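Local coordinates for protein fatty acid amide hydrolase (Candida albicans, PDB 6KVR) that probably hydrolyses monocarboxylic acid amides to the carboxylate and ammonium, as a member of the amidase signature family, at residues 300-308 with 560-571. Residues are numbered along the deposited sequence; the frame is centred on the assembly and turned at random.
Sequences ARSIDDLEL and KAIVDLLGVDLY
The C-terminal Tyr571 packs its ring edge against the Arg301 side chain where the chain end of this amidase signature fold crosses the start of helix 303-317, which follows a strand of the central mixed sheet. From the root outward, Arg301 CB lies 3.7 Å from Tyr571 CE1. Arg301 CD lies 4.2 Å from Leu570 O, and NE comes nearest Tyr571 CE1, at 3.9 Å. A bend at chi3 (-69°) folds the guanidinium back, so that Tyr571 CD1 sits over the centre of one face, 3.6 Å from Arg301 CZ. The two planes stand 72° apart, and NH2 meets the ring at its edge, in plane. NH1 gives Leu570 O a weak bond, but its salt bridge is with Asp83. Leu570 CB rests on the Arg301 carbonyl oxygen. Farther along, helices 303-308 and 560-565 run nearly antiparallel, their axes 11.2 Å apart; Ile303 CG1 touches Val563 CG2, and Lys560 NZ forms a salt bridge with Asp304 OD1 (3.2 Å), on its anti side. Ser302 N-caps its helix through a weak bond from Asp305 N, and its OG weakly donates to Tyr571 OH. Asp305 OD1 accepts from Ala86 N and, at 2.8 Å, from a water that accepts from Arg301 N and Tyr571 OH.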
loop_
_atom_site.group_PDB
_atom_site.type_symbol
_atom_site.label_atom_id
_atom_site.label_comp_id
_atom_site.label_asym_id
_atom_site.label_seq_id
_atom_site.Cartn_x
_atom_site.Cartn_y
_atom_site.Cartn_z
ATOM N N ALA A 300 19.657 -11.316 -12.613
ATOM C CA ALA A 300 20.756 -11.081 -13.545
ATOM C C ALA A 300 22.051 -11.660 -12.983
ATOM O O ALA A 300 22.106 -12.157 -11.854
ATOM C CB ALA A 300 20.915 -9.588 -13.839
ATOM N N ARG A 301 23.107 -11.582 -13.790
ATOM C CA ARG A 301 24.423 -12.020 -13.361
ATOM C C ARG A 301 25.308 -10.870 -12.903
ATOM O O ARG A 301 26.512 -11.075 -12.723
ATOM C CB ARG A 301 25.101 -12.820 -14.469
ATOM C CG ARG A 301 24.434 -14.180 -14.678
ATOM C CD ARG A 301 25.300 -15.088 -15.511
ATOM N NE ARG A 301 25.348 -14.596 -16.877
ATOM C CZ ARG A 301 26.342 -14.838 -17.720
ATOM N NH1 ARG A 301 27.366 -15.613 -17.378
ATOM N NH2 ARG A 301 26.310 -14.287 -18.930
ATOM N N SER A 302 24.746 -9.676 -12.689
ATOM C CA SER A 302 25.483 -8.614 -12.017
ATOM C C SER A 302 24.514 -7.669 -11.311
ATOM O O SER A 302 23.366 -7.498 -11.729
ATOM C CB SER A 302 26.370 -7.823 -12.987
ATOM O OG SER A 302 25.598 -7.008 -13.839
ATOM N N ILE A 303 24.997 -7.050 -10.237
ATOM C CA ILE A 303 24.160 -6.110 -9.502
ATOM C C ILE A 303 23.901 -4.848 -10.319
ATOM O O ILE A 303 22.808 -4.273 -10.234
ATOM C CB ILE A 303 24.796 -5.802 -8.138
ATOM C CG1 ILE A 303 25.166 -7.118 -7.459
ATOM C CG2 ILE A 303 23.865 -4.943 -7.277
ATOM C CD1 ILE A 303 24.003 -7.835 -6.817
ATOM N N ASP A 304 24.879 -4.396 -11.120
ATOM C CA ASP A 304 24.648 -3.288 -12.050
ATOM C C ASP A 304 23.392 -3.514 -12.877
ATOM O O ASP A 304 22.610 -2.584 -13.114
ATOM C CB ASP A 304 25.821 -3.121 -13.027
ATOM C CG ASP A 304 27.159 -2.960 -12.347
ATOM O OD1 ASP A 304 27.201 -2.590 -11.155
ATOM O OD2 ASP A 304 28.177 -3.212 -13.035
ATOM N N ASP A 305 23.206 -4.742 -13.351
ATOM C CA ASP A 305 22.073 -5.057 -14.207
ATOM C C ASP A 305 20.754 -4.948 -13.443
ATOM O O ASP A 305 19.813 -4.299 -13.917
ATOM C CB ASP A 305 22.291 -6.440 -14.810
ATOM C CG ASP A 305 23.323 -6.404 -15.933
ATOM O OD1 ASP A 305 23.486 -7.405 -16.650
ATOM O OD2 ASP A 305 23.942 -5.313 -16.123
ATOM N N LEU A 306 20.683 -5.522 -12.232
ATOM C CA LEU A 306 19.534 -5.268 -11.356
ATOM C C LEU A 306 19.278 -3.773 -11.221
ATOM O O LEU A 306 18.137 -3.319 -11.319
ATOM C CB LEU A 306 19.768 -5.886 -9.978
ATOM C CG LEU A 306 20.114 -7.379 -9.892
ATOM C CD1 LEU A 306 19.999 -7.848 -8.458
ATOM C CD2 LEU A 306 19.197 -8.187 -10.796
ATOM N N GLU A 307 20.340 -2.986 -11.017
ATOM C CA GLU A 307 20.168 -1.548 -10.823
ATOM C C GLU A 307 19.679 -0.873 -12.100
ATOM O O GLU A 307 18.778 -0.023 -12.060
ATOM C CB GLU A 307 21.483 -0.927 -10.340
ATOM C CG GLU A 307 21.347 0.332 -9.499
ATOM C CD GLU A 307 21.282 1.598 -10.347
ATOM O OE1 GLU A 307 21.992 1.648 -11.383
ATOM O OE2 GLU A 307 20.576 2.564 -9.953
ATOM N N LEU A 308 20.255 -1.249 -13.246
ATOM C CA LEU A 308 19.813 -0.703 -14.525
ATOM C C LEU A 308 18.319 -0.917 -14.724
ATOM O O LEU A 308 17.601 -0.019 -15.180
ATOM C CB LEU A 308 20.592 -1.360 -15.669
ATOM C CG LEU A 308 20.057 -1.072 -17.080
ATOM C CD1 LEU A 308 20.250 0.393 -17.429
ATOM C CD2 LEU A 308 20.654 -1.965 -18.158
ATOM N N LYS A 560 26.323 -4.102 -4.239
ATOM C CA LYS A 560 27.412 -3.907 -5.187
ATOM C C LYS A 560 28.763 -3.855 -4.475
ATOM O O LYS A 560 29.738 -4.462 -4.933
ATOM C CB LYS A 560 27.159 -2.634 -5.988
ATOM C CG LYS A 560 28.032 -2.465 -7.214
ATOM C CD LYS A 560 27.952 -1.021 -7.700
ATOM C CE LYS A 560 26.504 -0.490 -7.698
ATOM N NZ LYS A 560 25.704 -0.883 -8.907
ATOM N N ALA A 561 28.834 -3.155 -3.340
ATOM C CA ALA A 561 30.056 -3.151 -2.538
ATOM C C ALA A 561 30.430 -4.553 -2.073
ATOM O O ALA A 561 31.610 -4.928 -2.109
ATOM C CB ALA A 561 29.880 -2.227 -1.332
ATOM N N ILE A 562 29.439 -5.340 -1.629
ATOM C CA ILE A 562 29.718 -6.641 -1.020
ATOM C C ILE A 562 30.201 -7.634 -2.068
ATOM O O ILE A 562 31.133 -8.409 -1.826
ATOM C CB ILE A 562 28.474 -7.165 -0.274
ATOM C CG1 ILE A 562 28.197 -6.325 0.973
ATOM C CG2 ILE A 562 28.652 -8.624 0.104
ATOM C CD1 ILE A 562 27.074 -6.861 1.843
ATOM N N VAL A 563 29.567 -7.638 -3.241
ATOM C CA VAL A 563 29.974 -8.538 -4.313
ATOM C C VAL A 563 31.377 -8.188 -4.796
ATOM O O VAL A 563 32.148 -9.071 -5.207
ATOM C CB VAL A 563 28.940 -8.480 -5.454
ATOM C CG1 VAL A 563 29.512 -9.012 -6.751
ATOM C CG2 VAL A 563 27.662 -9.242 -5.067
ATOM N N ASP A 564 31.740 -6.904 -4.741
ATOM C CA ASP A 564 33.096 -6.515 -5.112
ATOM C C ASP A 564 34.089 -6.900 -4.023
ATOM O O ASP A 564 35.164 -7.429 -4.321
ATOM C CB ASP A 564 33.147 -5.018 -5.413
ATOM C CG ASP A 564 32.509 -4.675 -6.758
ATOM O OD1 ASP A 564 32.057 -5.613 -7.462
ATOM O OD2 ASP A 564 32.440 -3.473 -7.108
ATOM N N LEU A 565 33.732 -6.684 -2.755
ATOM C CA LEU A 565 34.561 -7.175 -1.660
ATOM C C LEU A 565 34.837 -8.671 -1.789
ATOM O O LEU A 565 35.949 -9.133 -1.497
ATOM C CB LEU A 565 33.886 -6.885 -0.327
ATOM C CG LEU A 565 34.549 -7.607 0.851
ATOM C CD1 LEU A 565 35.841 -6.886 1.289
ATOM C CD2 LEU A 565 33.581 -7.811 2.008
ATOM N N LEU A 566 33.844 -9.446 -2.237
ATOM C CA LEU A 566 33.971 -10.897 -2.303
ATOM C C LEU A 566 34.585 -11.397 -3.601
ATOM O O LEU A 566 34.800 -12.603 -3.739
ATOM C CB LEU A 566 32.602 -11.561 -2.116
ATOM C CG LEU A 566 31.975 -11.467 -0.725
ATOM C CD1 LEU A 566 30.518 -11.937 -0.732
ATOM C CD2 LEU A 566 32.790 -12.267 0.265
ATOM N N GLY A 567 34.839 -10.522 -4.565
ATOM C CA GLY A 567 35.395 -10.956 -5.828
ATOM C C GLY A 567 34.454 -11.764 -6.696
ATOM O O GLY A 567 34.917 -12.568 -7.513
ATOM N N VAL A 568 33.146 -11.562 -6.565
ATOM C CA VAL A 568 32.187 -12.360 -7.321
ATOM C C VAL A 568 32.074 -11.810 -8.740
ATOM O O VAL A 568 31.666 -10.661 -8.943
ATOM C CB VAL A 568 30.819 -12.384 -6.621
ATOM C CG1 VAL A 568 29.794 -13.100 -7.493
ATOM C CG2 VAL A 568 30.940 -13.058 -5.246
ATOM N N ASP A 569 32.441 -12.629 -9.726
ATOM C CA ASP A 569 32.305 -12.281 -11.142
ATOM C C ASP A 569 31.650 -13.477 -11.829
ATOM O O ASP A 569 32.325 -14.455 -12.155
ATOM C CB ASP A 569 33.664 -11.930 -11.776
ATOM C CG ASP A 569 33.530 -11.137 -13.103
ATOM O OD1 ASP A 569 32.577 -11.391 -13.887
ATOM O OD2 ASP A 569 34.373 -10.239 -13.353
ATOM N N LEU A 570 30.334 -13.397 -12.043
ATOM C CA LEU A 570 29.564 -14.493 -12.620
ATOM C C LEU A 570 29.764 -14.624 -14.115
ATOM O O LEU A 570 29.375 -15.650 -14.687
ATOM C CB LEU A 570 28.067 -14.321 -12.324
ATOM C CG LEU A 570 27.719 -14.204 -10.836
ATOM C CD1 LEU A 570 26.226 -14.318 -10.619
ATOM C CD2 LEU A 570 28.456 -15.284 -10.079
ATOM N N TYR A 571 30.354 -13.620 -14.750
ATOM C CA TYR A 571 30.755 -13.708 -16.150
ATOM C C TYR A 571 32.091 -14.445 -16.271
ATOM O O TYR A 571 32.604 -14.628 -17.375
ATOM C CB TYR A 571 30.838 -12.300 -16.756
ATOM C CG TYR A 571 29.562 -11.508 -16.555
ATOM C CD1 TYR A 571 28.382 -11.887 -17.195
ATOM C CD2 TYR A 571 29.529 -10.401 -15.715
ATOM C CE1 TYR A 571 27.205 -11.170 -17.023
ATOM C CE2 TYR A 571 28.349 -9.676 -15.524
ATOM C CZ TYR A 571 27.191 -10.072 -16.184
ATOM O OH TYR A 571 26.022 -9.370 -16.008
HETATM O O HOH W 1 23.397 -10.240 -16.399
#